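Side-chain contacts in CdiI immunity protein (Cupriavidus taiwanensis, PDB 5T87), which binds the CdiA toxin of contact-dependent growth inhibition and thereby probably protects its own cell from it: residues H18-A21 with A27-D30; A31-A36 with R63-T68. All blocks are in the same frame, centred on the assembly; numbering follows the deposited sequence.

Interaction 1: residues H18-A21 with A27-D30; sequences HVLA and AIAD
Ala27 meets Val19 through one methyl of the valine. The CG1 of Val19 lies 3.4 Å from Ala27 O and 3.9 Å from Ala27 CB, so this single branch rests against both the backbone oxygen and the side chain of the alanine. With chi1 at 171° CG1 lies beside the carbonyl carbon of Val19, which carries it toward Ala27; CG2, beside the backbone N, stays farther from the 27-30 segment. Ile28 follows and works with two branches. Its CG1 comes to 3.7 Å from Val19 O, a carbon-to-oxygen contact, while its CG2 reaches Leu20 CD2 at 4.0 Å, the two side chains crossing obliquely. The helix backbones are close here, with Leu20 CA and Ile28 CA 5.6 Å apart. Beyond the two segments, Ile28 also touches Leu62 of helix 60-76 and Arg58, and Arg58 NH1 donates a hydrogen bond to Leu20 O. The contact packs helix 16-22 against the start of helix 25-38, which follows it in the chain after a short connection. No hydrogen bond links the two segments, so they are probably held by apolar burial and van der Waals contact, with methyl and methylene groups seated beside backbone carbonyls.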
loop_
_atom_site.group_PDB
_atom_site.type_symbol
_atom_site.label_atom_id
_atom_site.label_comp_id
_atom_site.label_asym_id
_atom_site.label_seq_id
_atom_site.Cartn_x
_atom_site.Cartn_y
_atom_site.Cartn_z
ATOM N N HIS A 18 9.751 -16.685 -10.150
ATOM C CA HIS A 18 11.150 -16.555 -10.528
ATOM C C HIS A 18 11.721 -15.210 -10.053
ATOM O O HIS A 18 12.815 -15.158 -9.499
ATOM C CB HIS A 18 11.349 -16.731 -12.034
ATOM C CG HIS A 18 12.782 -16.611 -12.448
ATOM N ND1 HIS A 18 13.227 -15.656 -13.344
ATOM C CD2 HIS A 18 13.886 -17.282 -12.036
ATOM C CE1 HIS A 18 14.536 -15.771 -13.497
ATOM N NE2 HIS A 18 14.960 -16.745 -12.709
ATOM N N VAL A 19 10.966 -14.137 -10.247
ATOM C CA VAL A 19 11.396 -12.811 -9.825
ATOM C C VAL A 19 11.592 -12.754 -8.312
ATOM O O VAL A 19 12.508 -12.089 -7.827
ATOM C CB VAL A 19 10.377 -11.732 -10.246
ATOM C CG1 VAL A 19 10.705 -10.380 -9.627
ATOM C CG2 VAL A 19 10.314 -11.609 -11.764
ATOM N N LEU A 20 10.724 -13.432 -7.569
ATOM C CA LEU A 20 10.806 -13.425 -6.110
ATOM C C LEU A 20 11.947 -14.276 -5.554
ATOM O O LEU A 20 12.379 -14.054 -4.422
ATOM C CB LEU A 20 9.492 -13.916 -5.496
ATOM C CG LEU A 20 8.257 -13.030 -5.636
ATOM C CD1 LEU A 20 7.100 -13.725 -4.943
ATOM C CD2 LEU A 20 8.488 -11.652 -5.042
ATOM N N ALA A 21 12.380 -15.278 -6.318
ATOM C CA ALA A 21 13.504 -16.128 -5.931
ATOM C C ALA A 21 14.840 -15.421 -6.192
ATOM O O ALA A 21 15.666 -15.287 -5.292
ATOM C CB ALA A 21 13.451 -17.442 -6.691
ATOM N N ALA A 27 13.113 -5.340 -8.571
ATOM C CA ALA A 27 12.350 -6.393 -9.219
ATOM C C ALA A 27 11.333 -6.952 -8.230
ATOM O O ALA A 27 10.153 -7.150 -8.571
ATOM C CB ALA A 27 13.267 -7.500 -9.728
ATOM N N ILE A 28 11.781 -7.172 -6.996
ATOM C CA ILE A 28 10.906 -7.791 -5.999
ATOM C C ILE A 28 9.754 -6.866 -5.623
ATOM O O ILE A 28 8.606 -7.319 -5.491
ATOM C CB ILE A 28 11.684 -8.292 -4.762
ATOM C CG1 ILE A 28 12.516 -9.516 -5.134
ATOM C CG2 ILE A 28 10.740 -8.706 -3.647
ATOM C CD1 ILE A 28 13.754 -9.630 -4.280
ATOM N N ALA A 29 10.062 -5.581 -5.468
ATOM C CA ALA A 29 9.041 -4.588 -5.176
ATOM C C ALA A 29 8.016 -4.548 -6.300
ATOM O O ALA A 29 6.812 -4.471 -6.053
ATOM C CB ALA A 29 9.677 -3.227 -5.007
ATOM N N ASP A 30 8.500 -4.614 -7.537
ATOM C CA ASP A 30 7.614 -4.586 -8.684
ATOM C C ASP A 30 6.677 -5.770 -8.667
ATOM O O ASP A 30 5.507 -5.615 -8.932
ATOM C CB ASP A 30 8.405 -4.560 -9.996
ATOM C CG ASP A 30 9.099 -3.241 -10.233
ATOM O OD1 ASP A 30 8.866 -2.282 -9.466
ATOM O OD2 ASP A 30 9.900 -3.178 -11.187
#

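Interaction 2: residues A31-A36 with R63-T68; sequences ACLSIA and RSLAVT
Cys32 and Ala66 bring the two helices together through a sulfur-to-methyl contact: Cys32 SG stands 4.4 Å from Ala66 CB. The backbones come nearest at the same pair, with Cys32 CA and Ala66 CA 6.1 Å apart, as the small side chains allow. Neither group faces the other alone, for Cys32 also packs on Leu49, and Ala66 on Val52, both of helix 42-53.

The second apolar contact joins two leucines by their branch ends, Leu33 CD2 lying 4.4 Å from Leu65 CD1. Leu65 starts out toward the partner helix, with CG anti to its own backbone N (chi1 175°). Leu33 leaves its backbone at a slant to helix 60-76, and the outer part of the side chain brings its methyl to Leu65. Both are loose apolar contacts rather than a tight interlock.

From Ala31 to Ala36 and from Arg63 to Thr68 the chain advances in broadly the same direction, so that helices 25-38 and 60-76 run roughly parallel here, with helix 42-53 between them in sequence, in a largely helical protein.

No hydrogen bond links residues 31-36 with 63-68, but farther along Arg76 NE of helix 60-76 bonds to Ala36 O. Within the helices, Ile35 N donates to Ala31 O at 2.9 Å, and Thr68 N to Ser64 O at 3.1 Å, the i to i+4 pattern of an alpha-helix. Ser34 OG accepts a hydrogen bond from Ile11 N. On the toxin-facing side, Leu33 packs on His46 and Leu65 on Arg39, both of the CdiA toxin chain.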
loop_
_atom_site.group_PDB
_atom_site.type_symbol
_atom_site.label_atom_id
_atom_site.label_comp_id
_atom_site.label_asym_id
_atom_site.label_seq_id
_atom_site.Cartn_x
_atom_site.Cartn_y
_atom_site.Cartn_z
ATOM N N ALA A 31 7.202 -6.943 -8.343
ATOM C CA ALA A 31 6.391 -8.167 -8.224
ATOM C C ALA A 31 5.322 -8.035 -7.140
ATOM O O ALA A 31 4.138 -8.255 -7.405
ATOM C CB ALA A 31 7.279 -9.363 -7.943
ATOM N N CYS A 32 5.737 -7.636 -5.940
ATOM C CA CYS A 32 4.793 -7.369 -4.863
ATOM C C CYS A 32 3.707 -6.415 -5.287
ATOM O O CYS A 32 2.543 -6.645 -5.028
ATOM C CB CYS A 32 5.504 -6.823 -3.634
ATOM S SG CYS A 32 6.560 -8.073 -2.849
ATOM N N LEU A 33 4.073 -5.340 -5.965
ATOM C CA LEU A 33 3.064 -4.377 -6.389
ATOM C C LEU A 33 2.201 -4.865 -7.545
ATOM O O LEU A 33 1.012 -4.548 -7.590
ATOM C CB LEU A 33 3.695 -3.043 -6.725
ATOM C CG LEU A 33 4.078 -2.224 -5.499
ATOM C CD1 LEU A 33 4.995 -1.087 -5.947
ATOM C CD2 LEU A 33 2.849 -1.697 -4.754
ATOM N N SER A 34 2.773 -5.641 -8.463
ATOM C CA SER A 34 1.980 -6.223 -9.538
ATOM C C SER A 34 0.877 -7.140 -8.953
ATOM O O SER A 34 -0.287 -7.119 -9.392
ATOM C CB SER A 34 2.870 -6.989 -10.507
ATOM O OG SER A 34 2.149 -7.292 -11.694
ATOM N N ILE A 35 1.266 -7.913 -7.947
ATOM C CA ILE A 35 0.332 -8.705 -7.165
ATOM C C ILE A 35 -0.698 -7.799 -6.503
ATOM O O ILE A 35 -1.900 -8.044 -6.614
ATOM C CB ILE A 35 1.070 -9.544 -6.095
ATOM C CG1 ILE A 35 1.826 -10.696 -6.760
ATOM C CG2 ILE A 35 0.104 -10.088 -5.059
ATOM C CD1 ILE A 35 2.927 -11.274 -5.900
ATOM N N ALA A 36 -0.232 -6.771 -5.808
ATOM C CA ALA A 36 -1.142 -5.925 -5.045
ATOM C C ALA A 36 -2.204 -5.286 -5.927
ATOM O O ALA A 36 -3.367 -5.287 -5.547
ATOM C CB ALA A 36 -0.385 -4.860 -4.286
ATOM N N ARG A 63 10.069 -6.264 3.185
ATOM C CA ARG A 63 9.132 -6.924 4.089
ATOM C C ARG A 63 7.977 -5.996 4.406
ATOM O O ARG A 63 6.816 -6.393 4.367
ATOM C CB ARG A 63 9.853 -7.357 5.361
ATOM C CG ARG A 63 10.915 -8.403 5.074
ATOM C CD ARG A 63 11.778 -8.734 6.266
ATOM N NE ARG A 63 11.013 -9.419 7.296
ATOM C CZ ARG A 63 10.890 -9.036 8.569
ATOM N NH1 ARG A 63 11.501 -7.946 9.041
ATOM N NH2 ARG A 63 10.152 -9.766 9.387
ATOM N N SER A 64 8.311 -4.748 4.677
ATOM C CA SER A 64 7.328 -3.720 4.964
ATOM C C SER A 64 6.421 -3.444 3.760
ATOM O O SER A 64 5.195 -3.310 3.910
ATOM C CB SER A 64 8.045 -2.441 5.416
ATOM O OG SER A 64 7.147 -1.560 6.065
ATOM N N LEU A 65 7.017 -3.383 2.572
ATOM C CA LEU A 65 6.250 -3.167 1.348
ATOM C C LEU A 65 5.225 -4.299 1.108
ATOM O O LEU A 65 4.058 -4.057 0.738
ATOM C CB LEU A 65 7.188 -3.027 0.143
ATOM C CG LEU A 65 6.484 -2.921 -1.217
ATOM C CD1 LEU A 65 5.561 -1.725 -1.240
ATOM C CD2 LEU A 65 7.467 -2.868 -2.369
ATOM N N ALA A 66 5.676 -5.532 1.323
ATOM C CA ALA A 66 4.812 -6.712 1.170
ATOM C C ALA A 66 3.577 -6.638 2.068
ATOM O O ALA A 66 2.467 -6.979 1.635
ATOM C CB ALA A 66 5.601 -7.982 1.447
ATOM N N VAL A 67 3.763 -6.168 3.300
ATOM C CA VAL A 67 2.631 -5.942 4.200
ATOM C C VAL A 67 1.689 -4.887 3.634
ATOM O O VAL A 67 0.510 -5.099 3.558
ATOM C CB VAL A 67 3.107 -5.510 5.590
ATOM C CG1 VAL A 67 1.945 -5.021 6.455
ATOM C CG2 VAL A 67 3.821 -6.663 6.274
ATOM N N THR A 68 2.236 -3.749 3.229
ATOM C CA THR A 68 1.457 -2.700 2.581
ATOM C C THR A 68 0.687 -3.265 1.383
ATOM O O THR A 68 -0.491 -2.964 1.203
ATOM C CB THR A 68 2.375 -1.506 2.198
ATOM O OG1 THR A 68 2.665 -0.759 3.382
ATOM C CG2 THR A 68 1.737 -0.569 1.175
#

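The two interactions are in series along the chain: interaction 1 closes before interaction 2 opens, and both use helix 25-38, first through residues 27-30 and then through residues 31-36. Their centres lie about 10 Å apart, interaction 1 about 12 Å from the chain centre and interaction 2 about 3 Å. They also touch directly: Ala29 CB is 3.5 Å from Leu65 CD2, and Ala31 CB is 3.9 Å from Leu20 CD2. Helix 25-38 thus connects the peripheral helix 16-22 with helix 60-76 in the core. Ala29, in the 27-30 segment though not part of its contact, packs on Leu41 of the CdiA toxin chain, whereas Leu33 and Leu65 of interaction 2 touch the toxin themselves.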